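Local coordinates for protein catechol 1,2-dioxygenase (Pseudomonas putida, PDB 2AZQ) that probably catalyses the iron(III)-dependent intradiol cleavage of catechol by O2 to cis,cis-muconate, the first step of catechol breakdown in the beta-ketoadipate pathway, at residues Val131-Gln136 / Ser191-Gly196; Glu261-Glu266 / Glu283-Phe288; Leu109-Ala114 / Ser164-Thr169; Asp10-Phe15 / Val37-Ala42. All coordinates share one frame; numbering follows the deposited sequence.

Contact 1 of 4, residues Val131-Gln136 / Ser191-Gly196; sequences VVMFLQ and SIVPSG
Val131-Met133 and Ser191-Val193 pair as the antiparallel meeting of strands 132-140 and 186-192 in the catalytic beta domain. Met133 and Ser191 form the hydrogen-bonded pair: Ser191 N gives to Met133 O at 2.8 Å, and Met133 N gives to Ser191 O at 2.9 Å. The second donor stands above the carbonyl plane, 65° out of it. Beyond the non-hydrogen-bonded pair Val132 and Ile192, whose side chains diverge, Val193 N reaches Val131 O at 2.9 Å almost straight on (N-H...O 163°) and keeps the chains together as the second strand ends. Here the sheet hands over to the iron site: Pro194 leads toward Tyr197, one of the metal's ligands. Branched apolar residues suit this strand end, where Val131 and Val193 both touch Ala282 of strand 281-289; their side chains lie side by side and point the same way, with Val131 CG1 3.8 Å from Val193 CG2. Met133 places CG trans to its backbone N (chi1 167°) and bends at chi3, turning its thioether end toward Val193, though the exact position of CE is doubtful. This flexible side chain also packs on Phe240 of strand 234-240, whereas Ser191 turns its hydroxyl to His156 NE2 in a hydrogen bond.

Contact 2 of 4, residues Glu261-Glu266 / Glu283-Phe288; sequences ELRFVE and ELSFDF
Glu283 faces Arg263 as an antiparallel hydrogen-bonded pair. Its N gives to Arg263 O at 2.9 Å along a rather bent path (N-H...O 133°). Arg263 N answers to Glu283 O at 2.9 Å, straighter and in the carbonyl plane. Glu283 carries its CG trans to the carbonyl carbon (chi1 -69°), and the extended chain crosses Val265 obliquely, with OE1 3.7 Å from Val265 CG2. The methyl offers only packing; the charge is met by a salt bridge from OE1 to Arg274 NH1. Arg263 sits on the same side of the sheet, but its NE stays 6.4 Å from Glu283 OE2, too far for an ion pair, though the opposite charges may attract weakly. Leu284 comes next and points to the other side, where an apolar residue is needed: its CB meets Leu262 CD1 at 3.9 Å, and its CD1 approaches Glu261 O at 3.4 Å. Both leucines also pack on Phe240 of strand 234-240. Ser285 returns to the exposed side, where a small polar residue is at home, its OG a loose 4.3 Å from Arg263 NH2. The axes of 263-265 and 283-285 make 144°, a twisted antiparallel pairing, mainly polar on the Arg263 and Glu283 side and leucine-lined on the other, within the mixed beta sheet of the intradiol dioxygenase fold, where strand 281-289 is flanked by 259-265 and 132-140.

Contact 3 of 4, residues Leu109-Ala114 / Ser164-Thr169; sequences LYVAGA and SYFDST
Leu109 and Val111 meet Tyr165 and Phe166 where two loops beside the iron site pack together. The tight part is centred on the Phe166 ring. Leu109 CD2 lies over the middle of one face, 4.0 Å from the centroid and 11° off the normal, a CH-pi contact, while CD2 of the neighbouring Tyr165 stands over the opposite face. Leu109 CB adds a contact at 3.8 Å to Phe166 CE1. Val111, its CG1 trans to the backbone N (chi1 -175°), holds that methyl over a Tyr165 ring face, 4.3 Å from the centroid, while CG2 touches Tyr165 CG at 3.6 Å. The same CG2 reaches Phe166 CE1 at 3.9 Å. An alanine at Val111 would remove both methyls and would probably uncover part of the Tyr165 face and open a gap beside Phe166 CE1. Val111 is buried, whereas Tyr165 and Phe166 form the solvent side. From them the chain leads away into an Asx turn, Asp167 OD2 taking Thr169 N at 3.1 Å and OD1 bonding Thr162 OG1. Leu109 also packs on the iron ligand Tyr163. Since dispersion and CH-pi contacts, rather than polar bonds, join these segments, their fit depends on shape, and the polar need of Leu109 O is met by Arg176.

Contact 4 of 4, residues Asp10-Phe15 / Val37-Ala42; sequences DIQAFF and VLQDTA
Phe15 carries most of the apolar contact between its helix and helix 28-49, meeting Leu38 and Ala42. Its bond from CA to CB points at that helix, and CG is trans to the carbonyl carbon (chi1 -72°). CG lies 4.1 Å from Leu38 CB, which stands over one ring face near the rim in a CH-pi contact. Next, CD2 meets the Leu38 CD1 methyl at 4.1 Å. CD1 faces the Gln39 backbone more loosely, and Leu38 O lies over a ring face, nearest to Phe15 CE1 at 4.0 Å. At the tip, CZ meets Ala42 CB at 4.0 Å; a small residue one turn on from Leu38 lets the ring come close to the helix. Replacing Phe15 with an alanine would remove the ring and would probably open a gap, leaving Leu38 CB and the Ala42 methyl without their apolar partner. Leu38 packs also on Ile80 of the second subunit, and Phe14 sets its ring edge-to-face with Tyr252 and His82 of that subunit. Thr41, on the same helix as Leu38, touches the bound phospholipid. The axes of 10-15 and 37-42, 10.5 Å apart and at 137°, are antiparallel in sense but oblique, packed through a phenylalanine ring in the N-terminal helical dimerisation region of intradiol catechol dioxygenases.

In the fold
Contacts 1 and 2 are neighbours in one sheet, their centres about 9 Å apart: strand 132-140, paired in contact 1, runs beside strand 281-289 of contact 2, with Phe134 O and Leu284 N probably hydrogen-bonded at 2.9 Å. Contact 3 lies about 18 Å from contact 1, centre to centre, and without touching it also borders the iron site: Leu109 is about 5 Å and Pro194 of contact 1 about 9 Å, by side chain, from the metal bound by Tyr163, Tyr197, His221 and His223. Contact 4 stands apart, its centre about 41 Å from that of contact 3 and more than 50 Å from those of contacts 1 and 2, beside the phospholipid and the second subunit.

Contact 1 of 4, residues Val131-Gln136 / Ser191-Gly196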
loop_
_atom_site.group_PDB
_atom_site.type_symbol
_atom_site.label_atom_id
_atom_site.label_comp_id
_atom_site.label_asym_id
_atom_site.label_seq_id
_atom_site.Cartn_x
_atom_site.Cartn_y
_atom_site.Cartn_z
ATOM N N VAL A 131 -0.658 -36.300 -11.709
ATOM C CA VAL A 131 -0.101 -37.485 -11.113
ATOM C C VAL A 131 -0.832 -37.563 -9.780
ATOM O O VAL A 131 -0.802 -36.607 -9.018
ATOM C CB VAL A 131 1.422 -37.281 -10.888
ATOM C CG1 VAL A 131 2.018 -38.402 -10.024
ATOM C CG2 VAL A 131 2.105 -37.200 -12.222
ATOM N N VAL A 132 -1.532 -38.668 -9.526
ATOM C CA VAL A 132 -2.221 -38.850 -8.251
ATOM C C VAL A 132 -1.102 -38.833 -7.224
ATOM O O VAL A 132 -0.005 -39.345 -7.481
ATOM C CB VAL A 132 -2.936 -40.230 -8.158
ATOM C CG1 VAL A 132 -3.392 -40.508 -6.726
ATOM C CG2 VAL A 132 -4.125 -40.255 -9.086
ATOM N N MET A 133 -1.368 -38.220 -6.081
ATOM C CA MET A 133 -0.394 -38.158 -5.013
ATOM C C MET A 133 -1.050 -38.713 -3.780
ATOM O O MET A 133 -2.169 -38.311 -3.460
ATOM C CB MET A 133 -0.002 -36.724 -4.717
ATOM C CG MET A 133 0.768 -36.578 -3.406
ATOM S SD MET A 133 0.882 -34.866 -2.865
ATOM C CE MET A 133 1.645 -34.155 -4.228
ATOM N N PHE A 134 -0.387 -39.649 -3.104
ATOM C CA PHE A 134 -0.937 -40.196 -1.875
ATOM C C PHE A 134 -0.145 -39.590 -0.767
ATOM O O PHE A 134 1.074 -39.777 -0.685
ATOM C CB PHE A 134 -0.862 -41.716 -1.826
ATOM C CG PHE A 134 -1.865 -42.373 -2.698
ATOM C CD1 PHE A 134 -1.558 -42.710 -4.005
ATOM C CD2 PHE A 134 -3.173 -42.533 -2.250
ATOM C CE1 PHE A 134 -2.537 -43.191 -4.856
ATOM C CE2 PHE A 134 -4.158 -43.007 -3.081
ATOM C CZ PHE A 134 -3.844 -43.339 -4.394
ATOM N N LEU A 135 -0.861 -38.868 0.086
ATOM C CA LEU A 135 -0.285 -38.142 1.203
ATOM C C LEU A 135 -0.683 -38.753 2.536
ATOM O O LEU A 135 -1.872 -38.890 2.815
ATOM C CB LEU A 135 -0.793 -36.708 1.094
ATOM C CG LEU A 135 -0.132 -35.547 1.814
ATOM C CD1 LEU A 135 1.395 -35.645 1.729
ATOM C CD2 LEU A 135 -0.618 -34.277 1.128
ATOM N N GLN A 136 0.288 -39.152 3.354
ATOM C CA GLN A 136 -0.055 -39.724 4.665
ATOM C C GLN A 136 1.008 -39.546 5.728
ATOM O O GLN A 136 2.191 -39.422 5.426
ATOM C CB GLN A 136 -0.386 -41.210 4.571
ATOM C CG GLN A 136 0.791 -42.114 4.357
ATOM C CD GLN A 136 0.379 -43.577 4.361
ATOM O OE1 GLN A 136 -0.662 -43.934 3.791
ATOM N NE2 GLN A 136 1.204 -44.440 4.975
ATOM N N SER A 191 -4.743 -37.220 -3.555
ATOM C CA SER A 191 -4.830 -35.948 -4.262
ATOM C C SER A 191 -4.009 -35.932 -5.571
ATOM O O SER A 191 -4.003 -36.928 -6.316
ATOM C CB SER A 191 -4.395 -34.832 -3.296
ATOM O OG SER A 191 -4.572 -33.533 -3.830
ATOM N N ILE A 192 -3.368 -34.800 -5.876
ATOM C CA ILE A 192 -2.526 -34.696 -7.068
ATOM C C ILE A 192 -1.272 -33.860 -6.827
ATOM O O ILE A 192 -1.274 -32.895 -6.061
ATOM C CB ILE A 192 -3.272 -34.095 -8.285
ATOM C CG1 ILE A 192 -3.623 -32.627 -8.034
ATOM C CG2 ILE A 192 -4.524 -34.915 -8.586
ATOM C CD1 ILE A 192 -4.177 -31.943 -9.238
ATOM N N VAL A 193 -0.182 -34.239 -7.473
ATOM C CA VAL A 193 1.061 -33.501 -7.307
ATOM C C VAL A 193 0.846 -32.066 -7.764
ATOM O O VAL A 193 0.477 -31.834 -8.896
ATOM C CB VAL A 193 2.191 -34.171 -8.112
ATOM C CG1 VAL A 193 3.407 -33.318 -8.069
ATOM C CG2 VAL A 193 2.475 -35.555 -7.536
ATOM N N PRO A 194 1.067 -31.086 -6.877
ATOM C CA PRO A 194 0.891 -29.663 -7.186
ATOM C C PRO A 194 2.057 -29.116 -7.946
ATOM O O PRO A 194 3.127 -29.668 -7.905
ATOM C CB PRO A 194 0.797 -29.035 -5.801
ATOM C CG PRO A 194 1.852 -29.810 -5.068
ATOM C CD PRO A 194 1.478 -31.250 -5.467
ATOM N N SER A 195 1.869 -28.012 -8.642
ATOM C CA SER A 195 2.991 -27.435 -9.367
ATOM C C SER A 195 3.511 -26.206 -8.642
ATOM O O SER A 195 2.786 -25.555 -7.852
ATOM C CB SER A 195 2.577 -27.027 -10.782
ATOM O OG SER A 195 2.056 -28.140 -11.463
ATOM N N GLY A 196 4.785 -25.918 -8.893
ATOM C CA GLY A 196 5.376 -24.721 -8.346
ATOM C C GLY A 196 4.683 -23.630 -9.155
ATOM O O GLY A 196 4.033 -23.911 -10.179
#

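Contact 2 of 4, residues Glu261-Glu266 / Glu283-Phe288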
loop_
_atom_site.group_PDB
_atom_site.type_symbol
_atom_site.label_atom_id
_atom_site.label_comp_id
_atom_site.label_asym_id
_atom_site.label_seq_id
_atom_site.Cartn_x
_atom_site.Cartn_y
_atom_site.Cartn_z
ATOM N N GLU A 261 10.054 -36.295 0.752
ATOM C CA GLU A 261 10.741 -37.196 -0.155
ATOM C C GLU A 261 9.626 -37.929 -0.892
ATOM O O GLU A 261 8.880 -38.729 -0.317
ATOM C CB GLU A 261 11.620 -38.166 0.634
ATOM C CG GLU A 261 12.617 -38.904 -0.218
ATOM C CD GLU A 261 13.494 -37.944 -1.026
ATOM O OE1 GLU A 261 14.147 -37.063 -0.391
ATOM O OE2 GLU A 261 13.522 -38.082 -2.287
ATOM N N LEU A 262 9.497 -37.624 -2.169
ATOM C CA LEU A 262 8.454 -38.217 -2.954
ATOM C C LEU A 262 8.933 -39.514 -3.602
ATOM O O LEU A 262 10.069 -39.601 -4.069
ATOM C CB LEU A 262 8.006 -37.205 -3.997
ATOM C CG LEU A 262 6.895 -37.718 -4.900
ATOM C CD1 LEU A 262 5.638 -37.976 -4.057
ATOM C CD2 LEU A 262 6.626 -36.698 -5.990
ATOM N N ARG A 263 8.064 -40.524 -3.610
ATOM C CA ARG A 263 8.396 -41.824 -4.195
ATOM C C ARG A 263 7.397 -42.167 -5.279
ATOM O O ARG A 263 6.180 -42.140 -5.051
ATOM C CB ARG A 263 8.391 -42.927 -3.124
ATOM C CG ARG A 263 9.014 -42.451 -1.836
ATOM C CD ARG A 263 9.268 -43.557 -0.807
ATOM N NE ARG A 263 9.384 -42.996 0.554
ATOM C CZ ARG A 263 9.892 -43.624 1.621
ATOM N NH1 ARG A 263 10.363 -44.877 1.514
ATOM N NH2 ARG A 263 9.898 -42.998 2.805
ATOM N N PHE A 264 7.919 -42.474 -6.461
ATOM C CA PHE A 264 7.074 -42.842 -7.577
ATOM C C PHE A 264 6.883 -44.339 -7.766
ATOM O O PHE A 264 7.839 -45.111 -7.789
ATOM C CB PHE A 264 7.608 -42.223 -8.853
ATOM C CG PHE A 264 7.462 -40.744 -8.888
ATOM C CD1 PHE A 264 8.463 -39.915 -8.408
ATOM C CD2 PHE A 264 6.285 -40.166 -9.365
ATOM C CE1 PHE A 264 8.294 -38.524 -8.405
ATOM C CE2 PHE A 264 6.107 -38.775 -9.365
ATOM C CZ PHE A 264 7.110 -37.957 -8.886
ATOM N N VAL A 265 5.627 -44.744 -7.892
ATOM C CA VAL A 265 5.283 -46.139 -8.100
ATOM C C VAL A 265 4.781 -46.268 -9.552
ATOM O O VAL A 265 3.823 -45.600 -9.929
ATOM C CB VAL A 265 4.202 -46.561 -7.068
ATOM C CG1 VAL A 265 3.720 -47.951 -7.331
ATOM C CG2 VAL A 265 4.790 -46.506 -5.678
ATOM N N GLU A 266 5.455 -47.077 -10.379
ATOM C CA GLU A 266 5.040 -47.249 -11.784
ATOM C C GLU A 266 4.447 -48.615 -12.102
ATOM O O GLU A 266 5.077 -49.633 -11.841
ATOM C CB GLU A 266 6.200 -47.089 -12.772
ATOM C CG GLU A 266 6.965 -45.799 -12.796
ATOM C CD GLU A 266 7.843 -45.721 -14.042
ATOM O OE1 GLU A 266 8.533 -46.718 -14.353
ATOM O OE2 GLU A 266 7.854 -44.667 -14.712
ATOM N N GLU A 283 3.793 -40.992 -3.909
ATOM C CA GLU A 283 3.557 -41.361 -2.518
ATOM C C GLU A 283 4.480 -40.529 -1.683
ATOM O O GLU A 283 5.666 -40.401 -1.976
ATOM C CB GLU A 283 3.839 -42.833 -2.256
ATOM C CG GLU A 283 2.841 -43.737 -2.913
ATOM C CD GLU A 283 3.020 -45.180 -2.518
ATOM O OE1 GLU A 283 2.276 -46.024 -3.062
ATOM O OE2 GLU A 283 3.896 -45.468 -1.666
ATOM N N LEU A 284 3.924 -39.963 -0.633
ATOM C CA LEU A 284 4.679 -39.097 0.236
ATOM C C LEU A 284 4.166 -39.244 1.674
ATOM O O LEU A 284 2.951 -39.215 1.950
ATOM C CB LEU A 284 4.548 -37.658 -0.296
ATOM C CG LEU A 284 5.083 -36.460 0.498
ATOM C CD1 LEU A 284 6.539 -36.667 0.907
ATOM C CD2 LEU A 284 4.933 -35.220 -0.358
ATOM N N SER A 285 5.094 -39.454 2.596
ATOM C CA SER A 285 4.700 -39.601 3.991
ATOM C C SER A 285 5.479 -38.584 4.799
ATOM O O SER A 285 6.685 -38.422 4.640
ATOM C CB SER A 285 4.988 -41.008 4.498
ATOM O OG SER A 285 6.379 -41.224 4.558
ATOM N N PHE A 286 4.763 -37.887 5.665
ATOM C CA PHE A 286 5.386 -36.862 6.466
ATOM C C PHE A 286 4.565 -36.715 7.751
ATOM O O PHE A 286 3.329 -36.663 7.698
ATOM C CB PHE A 286 5.399 -35.556 5.663
ATOM C CG PHE A 286 6.288 -34.512 6.219
ATOM C CD1 PHE A 286 7.531 -34.276 5.652
ATOM C CD2 PHE A 286 5.894 -33.761 7.331
ATOM C CE1 PHE A 286 8.387 -33.292 6.188
ATOM C CE2 PHE A 286 6.744 -32.775 7.879
ATOM C CZ PHE A 286 7.992 -32.543 7.305
ATOM N N ASP A 287 5.271 -36.672 8.887
ATOM C CA ASP A 287 4.664 -36.527 10.212
ATOM C C ASP A 287 4.975 -35.177 10.833
ATOM O O ASP A 287 6.056 -34.601 10.654
ATOM C CB ASP A 287 5.186 -37.577 11.188
ATOM C CG ASP A 287 5.013 -38.980 10.687
ATOM O OD1 ASP A 287 3.863 -39.391 10.433
ATOM O OD2 ASP A 287 6.044 -39.673 10.561
ATOM N N PHE A 288 4.026 -34.687 11.610
ATOM C CA PHE A 288 4.217 -33.414 12.272
ATOM C C PHE A 288 4.258 -33.728 13.736
ATOM O O PHE A 288 3.491 -34.561 14.214
ATOM C CB PHE A 288 3.067 -32.481 11.941
ATOM C CG PHE A 288 2.821 -32.354 10.479
ATOM C CD1 PHE A 288 2.095 -33.330 9.801
ATOM C CD2 PHE A 288 3.352 -31.270 9.763
ATOM C CE1 PHE A 288 1.896 -33.224 8.423
ATOM C CE2 PHE A 288 3.158 -31.158 8.379
ATOM C CZ PHE A 288 2.430 -32.131 7.706
#

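Contact 3 of 4, residues Leu109-Ala114 / Ser164-Thr169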
loop_
_atom_site.group_PDB
_atom_site.type_symbol
_atom_site.label_atom_id
_atom_site.label_comp_id
_atom_site.label_asym_id
_atom_site.label_seq_id
_atom_site.Cartn_x
_atom_site.Cartn_y
_atom_site.Cartn_z
ATOM N N LEU A 109 -2.615 -17.129 0.351
ATOM C CA LEU A 109 -3.748 -17.844 -0.244
ATOM C C LEU A 109 -4.589 -18.859 0.545
ATOM O O LEU A 109 -5.109 -19.807 -0.046
ATOM C CB LEU A 109 -3.248 -18.518 -1.514
ATOM C CG LEU A 109 -2.306 -17.613 -2.326
ATOM C CD1 LEU A 109 -1.496 -18.466 -3.290
ATOM C CD2 LEU A 109 -3.072 -16.534 -3.036
ATOM N N TYR A 110 -4.748 -18.671 1.847
ATOM C CA TYR A 110 -5.567 -19.580 2.646
ATOM C C TYR A 110 -7.034 -19.181 2.514
ATOM O O TYR A 110 -7.323 -18.023 2.231
ATOM C CB TYR A 110 -5.184 -19.469 4.116
ATOM C CG TYR A 110 -6.026 -20.319 5.038
ATOM C CD1 TYR A 110 -5.866 -21.710 5.086
ATOM C CD2 TYR A 110 -6.969 -19.728 5.875
ATOM C CE1 TYR A 110 -6.627 -22.493 5.970
ATOM C CE2 TYR A 110 -7.732 -20.478 6.752
ATOM C CZ TYR A 110 -7.560 -21.861 6.814
ATOM O OH TYR A 110 -8.244 -22.581 7.785
ATOM N N VAL A 111 -7.950 -20.135 2.713
ATOM C CA VAL A 111 -9.404 -19.899 2.660
ATOM C C VAL A 111 -10.091 -20.731 3.757
ATOM O O VAL A 111 -10.012 -21.969 3.773
ATOM C CB VAL A 111 -10.043 -20.312 1.322
ATOM C CG1 VAL A 111 -11.514 -19.915 1.354
ATOM C CG2 VAL A 111 -9.306 -19.689 0.135
ATOM N N ALA A 112 -10.785 -20.054 4.664
ATOM C CA ALA A 112 -11.433 -20.716 5.792
ATOM C C ALA A 112 -12.588 -21.649 5.477
ATOM O O ALA A 112 -13.172 -21.603 4.405
ATOM C CB ALA A 112 -11.884 -19.672 6.786
ATOM N N GLY A 113 -12.891 -22.513 6.439
ATOM C CA GLY A 113 -13.994 -23.457 6.329
ATOM C C GLY A 113 -13.962 -24.584 5.316
ATOM O O GLY A 113 -15.029 -25.091 4.955
ATOM N N ALA A 114 -12.783 -24.995 4.857
ATOM C CA ALA A 114 -12.711 -26.082 3.872
ATOM C C ALA A 114 -13.437 -27.336 4.359
ATOM O O ALA A 114 -13.571 -27.543 5.565
ATOM C CB ALA A 114 -11.255 -26.422 3.568
ATOM N N SER A 164 -7.491 -22.917 -5.691
ATOM C CA SER A 164 -8.915 -22.693 -5.894
ATOM C C SER A 164 -9.294 -21.418 -5.140
ATOM O O SER A 164 -8.488 -20.847 -4.381
ATOM C CB SER A 164 -9.735 -23.848 -5.352
ATOM O OG SER A 164 -9.653 -23.902 -3.944
ATOM N N TYR A 165 -10.524 -20.977 -5.352
ATOM C CA TYR A 165 -11.017 -19.782 -4.715
ATOM C C TYR A 165 -10.492 -18.504 -5.376
ATOM O O TYR A 165 -11.275 -17.595 -5.680
ATOM C CB TYR A 165 -10.650 -19.758 -3.241
ATOM C CG TYR A 165 -11.349 -18.650 -2.585
ATOM C CD1 TYR A 165 -12.685 -18.778 -2.252
ATOM C CD2 TYR A 165 -10.753 -17.395 -2.492
ATOM C CE1 TYR A 165 -13.430 -17.688 -1.863
ATOM C CE2 TYR A 165 -11.484 -16.288 -2.104
ATOM C CZ TYR A 165 -12.827 -16.446 -1.801
ATOM O OH TYR A 165 -13.589 -15.355 -1.478
ATOM N N PHE A 166 -9.182 -18.396 -5.590
ATOM C CA PHE A 166 -8.689 -17.186 -6.231
ATOM C C PHE A 166 -8.779 -17.442 -7.697
ATOM O O PHE A 166 -8.927 -16.511 -8.489
ATOM C CB PHE A 166 -7.264 -16.874 -5.822
ATOM C CG PHE A 166 -7.112 -16.730 -4.367
ATOM C CD1 PHE A 166 -6.859 -17.841 -3.574
ATOM C CD2 PHE A 166 -7.354 -15.502 -3.756
ATOM C CE1 PHE A 166 -6.856 -17.735 -2.185
ATOM C CE2 PHE A 166 -7.355 -15.381 -2.383
ATOM C CZ PHE A 166 -7.107 -16.501 -1.594
ATOM N N ASP A 167 -8.698 -18.716 -8.058
ATOM C CA ASP A 167 -8.827 -19.088 -9.448
ATOM C C ASP A 167 -10.253 -19.561 -9.583
ATOM O O ASP A 167 -10.609 -20.644 -9.125
ATOM C CB ASP A 167 -7.878 -20.215 -9.824
ATOM C CG ASP A 167 -7.954 -20.544 -11.290
ATOM O OD1 ASP A 167 -7.243 -21.454 -11.743
ATOM O OD2 ASP A 167 -8.733 -19.880 -11.999
ATOM N N SER A 168 -11.079 -18.736 -10.204
ATOM C CA SER A 168 -12.481 -19.074 -10.367
ATOM C C SER A 168 -12.721 -20.287 -11.237
ATOM O O SER A 168 -13.775 -20.921 -11.117
ATOM C CB SER A 168 -13.264 -17.872 -10.915
ATOM O OG SER A 168 -13.392 -16.846 -9.933
ATOM N N THR A 169 -11.772 -20.619 -12.114
ATOM C CA THR A 169 -11.956 -21.782 -12.977
ATOM C C THR A 169 -12.047 -23.034 -12.122
ATOM O O THR A 169 -12.725 -23.977 -12.501
ATOM C CB THR A 169 -10.811 -21.959 -14.055
ATOM O OG1 THR A 169 -9.516 -21.902 -13.442
ATOM C CG2 THR A 169 -10.905 -20.890 -15.124
#

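Contact 4 of 4, residues Asp10-Phe15 / Val37-Ala42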
loop_
_atom_site.group_PDB
_atom_site.type_symbol
_atom_site.label_atom_id
_atom_site.label_comp_id
_atom_site.label_asym_id
_atom_site.label_seq_id
_atom_site.Cartn_x
_atom_site.Cartn_y
_atom_site.Cartn_z
ATOM N N ASP A 10 11.801 21.904 14.890
ATOM C CA ASP A 10 10.738 22.429 14.050
ATOM C C ASP A 10 9.989 21.269 13.361
ATOM O O ASP A 10 8.753 21.288 13.251
ATOM C CB ASP A 10 11.346 23.385 13.009
ATOM C CG ASP A 10 12.416 24.338 13.615
ATOM O OD1 ASP A 10 12.106 25.042 14.606
ATOM O OD2 ASP A 10 13.567 24.406 13.101
ATOM N N ILE A 11 10.730 20.260 12.908
ATOM C CA ILE A 11 10.127 19.107 12.240
ATOM C C ILE A 11 9.691 17.997 13.211
ATOM O O ILE A 11 8.735 17.297 12.953
ATOM C CB ILE A 11 11.096 18.498 11.160
ATOM C CG1 ILE A 11 11.411 19.538 10.092
ATOM C CG2 ILE A 11 10.484 17.285 10.504
ATOM C CD1 ILE A 11 10.175 20.162 9.448
ATOM N N GLN A 12 10.392 17.821 14.321
ATOM C CA GLN A 12 9.994 16.808 15.280
ATOM C C GLN A 12 8.666 17.230 15.895
ATOM O O GLN A 12 7.840 16.413 16.261
ATOM C CB GLN A 12 11.040 16.699 16.379
ATOM C CG GLN A 12 12.425 16.253 15.928
ATOM C CD GLN A 12 12.466 14.792 15.473
ATOM O OE1 GLN A 12 11.891 14.411 14.436
ATOM N NE2 GLN A 12 13.144 13.961 16.260
ATOM N N ALA A 13 8.472 18.530 16.024
ATOM C CA ALA A 13 7.235 19.055 16.586
ATOM C C ALA A 13 6.095 18.799 15.601
ATOM O O ALA A 13 4.961 18.547 15.999
ATOM C CB ALA A 13 7.378 20.564 16.869
ATOM N N PHE A 14 6.395 18.863 14.311
ATOM C CA PHE A 14 5.380 18.639 13.294
ATOM C C PHE A 14 4.917 17.161 13.223
ATOM O O PHE A 14 3.717 16.869 13.141
ATOM C CB PHE A 14 5.913 19.130 11.943
ATOM C CG PHE A 14 5.042 18.770 10.773
ATOM C CD1 PHE A 14 3.686 19.059 10.773
ATOM C CD2 PHE A 14 5.589 18.145 9.650
ATOM C CE1 PHE A 14 2.899 18.730 9.680
ATOM C CE2 PHE A 14 4.795 17.820 8.553
ATOM C CZ PHE A 14 3.459 18.109 8.569
ATOM N N PHE A 15 5.863 16.231 13.280
ATOM C CA PHE A 15 5.530 14.816 13.228
ATOM C C PHE A 15 4.761 14.471 14.468
ATOM O O PHE A 15 3.876 13.633 14.436
ATOM C CB PHE A 15 6.806 13.982 13.122
ATOM C CG PHE A 15 7.457 14.077 11.776
ATOM C CD1 PHE A 15 8.823 13.905 11.629
ATOM C CD2 PHE A 15 6.701 14.373 10.648
ATOM C CE1 PHE A 15 9.420 14.038 10.372
ATOM C CE2 PHE A 15 7.297 14.501 9.395
ATOM C CZ PHE A 15 8.648 14.338 9.259
ATOM N N VAL A 37 7.161 5.716 12.250
ATOM C CA VAL A 37 7.100 5.508 10.797
ATOM C C VAL A 37 7.407 6.810 10.050
ATOM O O VAL A 37 8.018 6.790 8.969
ATOM C CB VAL A 37 5.712 4.979 10.343
ATOM C CG1 VAL A 37 5.649 4.903 8.835
ATOM C CG2 VAL A 37 5.484 3.596 10.861
ATOM N N LEU A 38 6.995 7.946 10.623
ATOM C CA LEU A 38 7.267 9.238 9.986
ATOM C C LEU A 38 8.725 9.731 10.089
ATOM O O LEU A 38 9.249 10.268 9.124
ATOM C CB LEU A 38 6.318 10.319 10.523
ATOM C CG LEU A 38 4.840 10.248 10.113
ATOM C CD1 LEU A 38 4.040 11.236 10.980
ATOM C CD2 LEU A 38 4.680 10.528 8.614
ATOM N N GLN A 39 9.371 9.542 11.245
ATOM C CA GLN A 39 10.758 9.976 11.451
ATOM C C GLN A 39 11.690 9.167 10.579
ATOM O O GLN A 39 12.673 9.700 10.049
ATOM C CB GLN A 39 11.220 9.762 12.886
ATOM C CG GLN A 39 10.426 10.418 13.983
ATOM C CD GLN A 39 11.048 10.117 15.336
ATOM O OE1 GLN A 39 12.224 10.421 15.567
ATOM N NE2 GLN A 39 10.280 9.504 16.224
ATOM N N ASP A 40 11.406 7.868 10.469
ATOM C CA ASP A 40 12.222 6.988 9.643
ATOM C C ASP A 40 11.990 7.288 8.161
ATOM O O ASP A 40 12.945 7.474 7.411
ATOM C CB ASP A 40 11.902 5.516 9.912
ATOM C CG ASP A 40 12.360 5.043 11.286
ATOM O OD1 ASP A 40 12.180 3.850 11.600
ATOM O OD2 ASP A 40 12.904 5.862 12.049
ATOM N N THR A 41 10.732 7.349 7.733
ATOM C CA THR A 41 10.458 7.627 6.332
ATOM C C THR A 41 11.190 8.889 5.888
ATOM O O THR A 41 11.807 8.928 4.820
ATOM C CB THR A 41 8.941 7.750 6.087
ATOM O OG1 THR A 41 8.351 6.458 6.221
ATOM C CG2 THR A 41 8.647 8.267 4.683
ATOM N N ALA A 42 11.138 9.910 6.729
ATOM C CA ALA A 42 11.806 11.165 6.459
ATOM C C ALA A 42 13.324 10.991 6.289
ATOM O O ALA A 42 13.933 11.623 5.418
ATOM C CB ALA A 42 11.520 12.135 7.580
#